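PDB 2O3I: hypothetical protein from Chromobacterium violaceum, which is of unknown function but belongs to the DUF917 family, with N- and C-terminal domains of the S-Me-THD-like type. Local coordinates for residues A[17-25]-A[316-324]. The protein carries 2 engineered substitutions. Numbering follows the deposited sequence.
Sequences ACFFGSGGG and APDAISYFV
S321 reaches from strand 319-324 to the end of helix 10-19, where its hydroxyl donates to the carbonyl oxygen of F19, with 2.7 Å between S321 OG and F19 O. OG lies in the plane of that carbonyl and approaches at a C=O...O angle of 155°. The case illustrates how a serine on a strand can satisfy a carbonyl at a helix C-terminus, where the chain is turning away. In S321, OG stands anti to its own carbonyl carbon (chi1 -63°), which directs it to F19 O. The strand backbone separately sets S321 CB over a face of the F19 ring, 3.6 Å from CE1. F19 CE1 lies 3.6 Å from Y322 O, which meets the ring at its edge, in plane.

A second serine makes a bond in the reverse direction, from strand to loop. S22, the first residue beyond the helix to leave helical angles, has positive phi, and its OG, anti to the backbone N, accepts the N-H of I320, OG to N 2.9 Å, in a nearly straight bond (167°). Alongside this bond, S22 CB packs on the A319 methyl, CB to CB 3.7 Å. S22 CA also makes a CH...O contact with I320 O.

The residues that touch are all buried. F19 and A319 also pack on L358 of strand 352-358, the antiparallel neighbour of strand 319-324, while F19 touches L232 of helix 225-237. Through F19 and S22, the end of helix 10-19 and the following turn dock on strand 319-324, bringing the N-terminal family region against the antiparallel sheet.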
ATOM      1  N   ALA A  17      19.118  25.430  -3.849  1.00 19.67           N
ATOM      2  CA  ALA A  17      18.297  24.468  -3.115  1.00 20.34           C
ATOM      3  C   ALA A  17      19.072  23.191  -2.818  1.00 19.79           C
ATOM      4  O   ALA A  17      18.850  22.554  -1.786  1.00 18.23           O
ATOM      5  CB  ALA A  17      17.017  24.139  -3.906  1.00 16.81           C
ATOM      6  N   CYS A  18      19.964  22.822  -3.735  1.00 20.20           N
ATOM      7  CA  CYS A  18      20.790  21.630  -3.570  1.00 21.75           C
ATOM      8  C   CYS A  18      21.689  21.827  -2.348  1.00 23.33           C
ATOM      9  O   CYS A  18      21.813  20.931  -1.509  1.00 25.39           O
ATOM     10  CB  CYS A  18      21.644  21.395  -4.825  1.00 21.62           C
ATOM     11  SG  CYS A  18      22.796  19.969  -4.730  1.00 23.55           S
ATOM     12  N   PHE A  19      22.310  22.998  -2.244  1.00 21.50           N
ATOM     13  CA  PHE A  19      23.171  23.279  -1.107  1.00 23.01           C
ATOM     14  C   PHE A  19      22.360  23.292   0.195  1.00 23.99           C
ATOM     15  O   PHE A  19      22.841  22.842   1.230  1.00 25.08           O
ATOM     16  CB  PHE A  19      23.895  24.621  -1.288  1.00 23.26           C
ATOM     17  CG  PHE A  19      24.880  24.925  -0.191  1.00 25.01           C
ATOM     18  CD1 PHE A  19      26.095  24.250  -0.125  1.00 23.83           C
ATOM     19  CD2 PHE A  19      24.564  25.840   0.813  1.00 23.64           C
ATOM     20  CE1 PHE A  19      26.981  24.479   0.930  1.00 23.86           C
ATOM     21  CE2 PHE A  19      25.441  26.073   1.868  1.00 23.14           C
ATOM     22  CZ  PHE A  19      26.650  25.390   1.929  1.00 24.77           C
ATOM     23  N   PHE A  20      21.130  23.800   0.149  1.00 23.36           N
ATOM     24  CA  PHE A  20      20.294  23.833   1.350  1.00 23.92           C
ATOM     25  C   PHE A  20      19.596  22.486   1.573  1.00 23.35           C
ATOM     26  O   PHE A  20      18.820  22.331   2.519  1.00 26.29           O
ATOM     27  CB  PHE A  20      19.233  24.952   1.258  1.00 23.00           C
ATOM     28  CG  PHE A  20      19.801  26.349   1.393  1.00 22.61           C
ATOM     29  CD1 PHE A  20      20.482  26.729   2.545  1.00 20.72           C
ATOM     30  CD2 PHE A  20      19.667  27.277   0.360  1.00 21.80           C
ATOM     31  CE1 PHE A  20      21.029  28.011   2.670  1.00 21.18           C
ATOM     32  CE2 PHE A  20      20.210  28.560   0.473  1.00 23.51           C
ATOM     33  CZ  PHE A  20      20.894  28.926   1.635  1.00 21.65           C
ATOM     34  N   GLY A  21      19.883  21.515   0.711  1.00 19.67           N
ATOM     35  CA  GLY A  21      19.261  20.210   0.840  1.00 21.17           C
ATOM     36  C   GLY A  21      19.956  19.244   1.791  1.00 21.74           C
ATOM     37  O   GLY A  21      19.488  18.120   1.988  1.00 21.34           O
ATOM     38  N   SER A  22      21.063  19.682   2.385  1.00 22.03           N
ATOM     39  CA  SER A  22      21.835  18.858   3.317  1.00 22.37           C
ATOM     40  C   SER A  22      22.168  17.483   2.715  1.00 22.89           C
ATOM     41  O   SER A  22      22.018  16.452   3.375  1.00 22.11           O
ATOM     42  CB  SER A  22      21.066  18.684   4.632  1.00 21.09           C
ATOM     43  OG  SER A  22      21.855  18.017   5.610  1.00 22.07           O
ATOM     44  N   GLY A  23      22.600  17.481   1.457  1.00 21.87           N
ATOM     45  CA  GLY A  23      22.964  16.244   0.790  1.00 24.38           C
ATOM     46  C   GLY A  23      21.843  15.508   0.077  1.00 26.07           C
ATOM     47  O   GLY A  23      22.104  14.703  -0.821  1.00 26.26           O
ATOM     48  N   GLY A  24      20.602  15.755   0.481  1.00 24.30           N
ATOM     49  CA  GLY A  24      19.482  15.101  -0.167  1.00 24.59           C
ATOM     50  C   GLY A  24      18.633  16.091  -0.951  1.00 26.95           C
ATOM     51  O   GLY A  24      19.147  17.087  -1.471  1.00 26.43           O
ATOM     52  N   GLY A  25      17.335  15.818  -1.053  1.00 25.90           N
ATOM     53  CA  GLY A  25      16.450  16.723  -1.771  1.00 27.67           C
ATOM     54  C   GLY A  25      16.328  16.527  -3.277  1.00 27.55           C
ATOM     55  O   GLY A  25      15.768  17.378  -3.967  1.00 25.71           O
ATOM     56  N   ALA A 316      22.100  16.106  12.409  1.00 29.21           N
ATOM     57  CA  ALA A 316      20.831  16.699  12.015  1.00 30.18           C
ATOM     58  C   ALA A 316      20.145  17.012  13.340  1.00 28.21           C
ATOM     59  O   ALA A 316      20.442  16.376  14.350  1.00 28.29           O
ATOM     60  CB  ALA A 316      20.007  15.698  11.215  1.00 29.84           C
ATOM     61  N   PRO A 317      19.196  17.959  13.356  1.00 27.55           N
ATOM     62  CA  PRO A 317      18.662  18.789  12.270  1.00 26.98           C
ATOM     63  C   PRO A 317      19.629  19.699  11.523  1.00 25.40           C
ATOM     64  O   PRO A 317      19.303  20.189  10.449  1.00 25.83           O
ATOM     65  CB  PRO A 317      17.548  19.572  12.960  1.00 26.44           C
ATOM     66  CG  PRO A 317      18.089  19.757  14.347  1.00 26.69           C
ATOM     67  CD  PRO A 317      18.617  18.367  14.651  1.00 27.19           C
ATOM     68  N   ASP A 318      20.809  19.943  12.077  1.00 25.67           N
ATOM     69  CA  ASP A 318      21.764  20.795  11.379  1.00 25.66           C
ATOM     70  C   ASP A 318      22.066  20.203  10.008  1.00 25.63           C
ATOM     71  O   ASP A 318      22.266  18.993   9.870  1.00 23.99           O
ATOM     72  CB  ASP A 318      23.077  20.939  12.161  1.00 25.45           C
ATOM     73  CG  ASP A 318      22.923  21.755  13.431  1.00 27.23           C
ATOM     74  OD1 ASP A 318      21.953  22.537  13.537  1.00 25.61           O
ATOM     75  OD2 ASP A 318      23.792  21.627  14.318  1.00 28.34           O
ATOM     76  N   ALA A 319      22.092  21.059   8.994  1.00 25.62           N
ATOM     77  CA  ALA A 319      22.382  20.609   7.643  1.00 24.68           C
ATOM     78  C   ALA A 319      23.881  20.379   7.487  1.00 23.28           C
ATOM     79  O   ALA A 319      24.698  21.043   8.125  1.00 21.28           O
ATOM     80  CB  ALA A 319      21.906  21.640   6.631  1.00 23.78           C
ATOM     81  N   ILE A 320      24.226  19.429   6.626  1.00 22.16           N
ATOM     82  CA  ILE A 320      25.608  19.084   6.342  1.00 21.97           C
ATOM     83  C   ILE A 320      25.691  19.154   4.835  1.00 22.75           C
ATOM     84  O   ILE A 320      24.963  18.442   4.139  1.00 24.25           O
ATOM     85  CB  ILE A 320      25.922  17.660   6.847  1.00 21.54           C
ATOM     86  CG1 ILE A 320      25.894  17.659   8.377  1.00 20.61           C
ATOM     87  CG2 ILE A 320      27.272  17.193   6.327  1.00 17.71           C
ATOM     88  CD1 ILE A 320      25.807  16.275   9.005  1.00 19.77           C
ATOM     89  N   SER A 321      26.552  20.030   4.328  1.00 22.74           N
ATOM     90  CA  SER A 321      26.674  20.204   2.885  1.00 25.95           C
ATOM     91  C   SER A 321      28.105  20.318   2.397  1.00 25.20           C
ATOM     92  O   SER A 321      28.970  20.861   3.082  1.00 25.92           O
ATOM     93  CB  SER A 321      25.899  21.447   2.432  1.00 25.83           C
ATOM     94  OG  SER A 321      24.522  21.301   2.691  1.00 29.44           O
ATOM     95  N   TYR A 322      28.333  19.825   1.188  1.00 25.22           N
ATOM     96  CA  TYR A 322      29.654  19.856   0.589  1.00 25.30           C
ATOM     97  C   TYR A 322      29.852  21.140  -0.203  1.00 25.72           C
ATOM     98  O   TYR A 322      28.887  21.788  -0.630  1.00 24.12           O
ATOM     99  CB  TYR A 322      29.838  18.682  -0.378  1.00 23.40           C
ATOM    100  CG  TYR A 322      29.423  17.332   0.153  1.00 26.35           C
ATOM    101  CD1 TYR A 322      30.088  16.748   1.230  1.00 26.95           C
ATOM    102  CD2 TYR A 322      28.356  16.641  -0.423  1.00 26.73           C
ATOM    103  CE1 TYR A 322      29.697  15.507   1.723  1.00 27.45           C
ATOM    104  CE2 TYR A 322      27.957  15.401   0.060  1.00 26.07           C
ATOM    105  CZ  TYR A 322      28.628  14.842   1.133  1.00 27.77           C
ATOM    106  OH  TYR A 322      28.216  13.633   1.635  1.00 27.59           O
ATOM    107  N   PHE A 323      31.116  21.503  -0.372  1.00 25.58           N
ATOM    108  CA  PHE A 323      31.483  22.637  -1.191  1.00 26.46           C
ATOM    109  C   PHE A 323      32.777  22.259  -1.891  1.00 28.29           C
ATOM    110  O   PHE A 323      33.822  22.085  -1.261  1.00 27.15           O
ATOM    111  CB  PHE A 323      31.678  23.936  -0.402  1.00 25.65           C
ATOM    112  CG  PHE A 323      31.912  25.127  -1.298  1.00 27.51           C
ATOM    113  CD1 PHE A 323      33.181  25.388  -1.827  1.00 26.40           C
ATOM    114  CD2 PHE A 323      30.837  25.905  -1.730  1.00 28.46           C
ATOM    115  CE1 PHE A 323      33.370  26.395  -2.780  1.00 26.67           C
ATOM    116  CE2 PHE A 323      31.019  26.919  -2.688  1.00 27.00           C
ATOM    117  CZ  PHE A 323      32.286  27.160  -3.212  1.00 26.57           C
ATOM    118  N   VAL A 324      32.689  22.108  -3.205  1.00 30.32           N
ATOM    119  CA  VAL A 324      33.843  21.752  -3.998  1.00 30.69           C
ATOM    120  C   VAL A 324      34.447  23.032  -4.572  1.00 33.30           C
ATOM    121  O   VAL A 324      33.862  23.682  -5.438  1.00 32.01           O
ATOM    122  CB  VAL A 324      33.442  20.794  -5.133  1.00 30.06           C
ATOM    123  CG1 VAL A 324      34.695  20.207  -5.791  1.00 28.80           C
ATOM    124  CG2 VAL A 324      32.554  19.687  -4.578  1.00 25.64           C
TER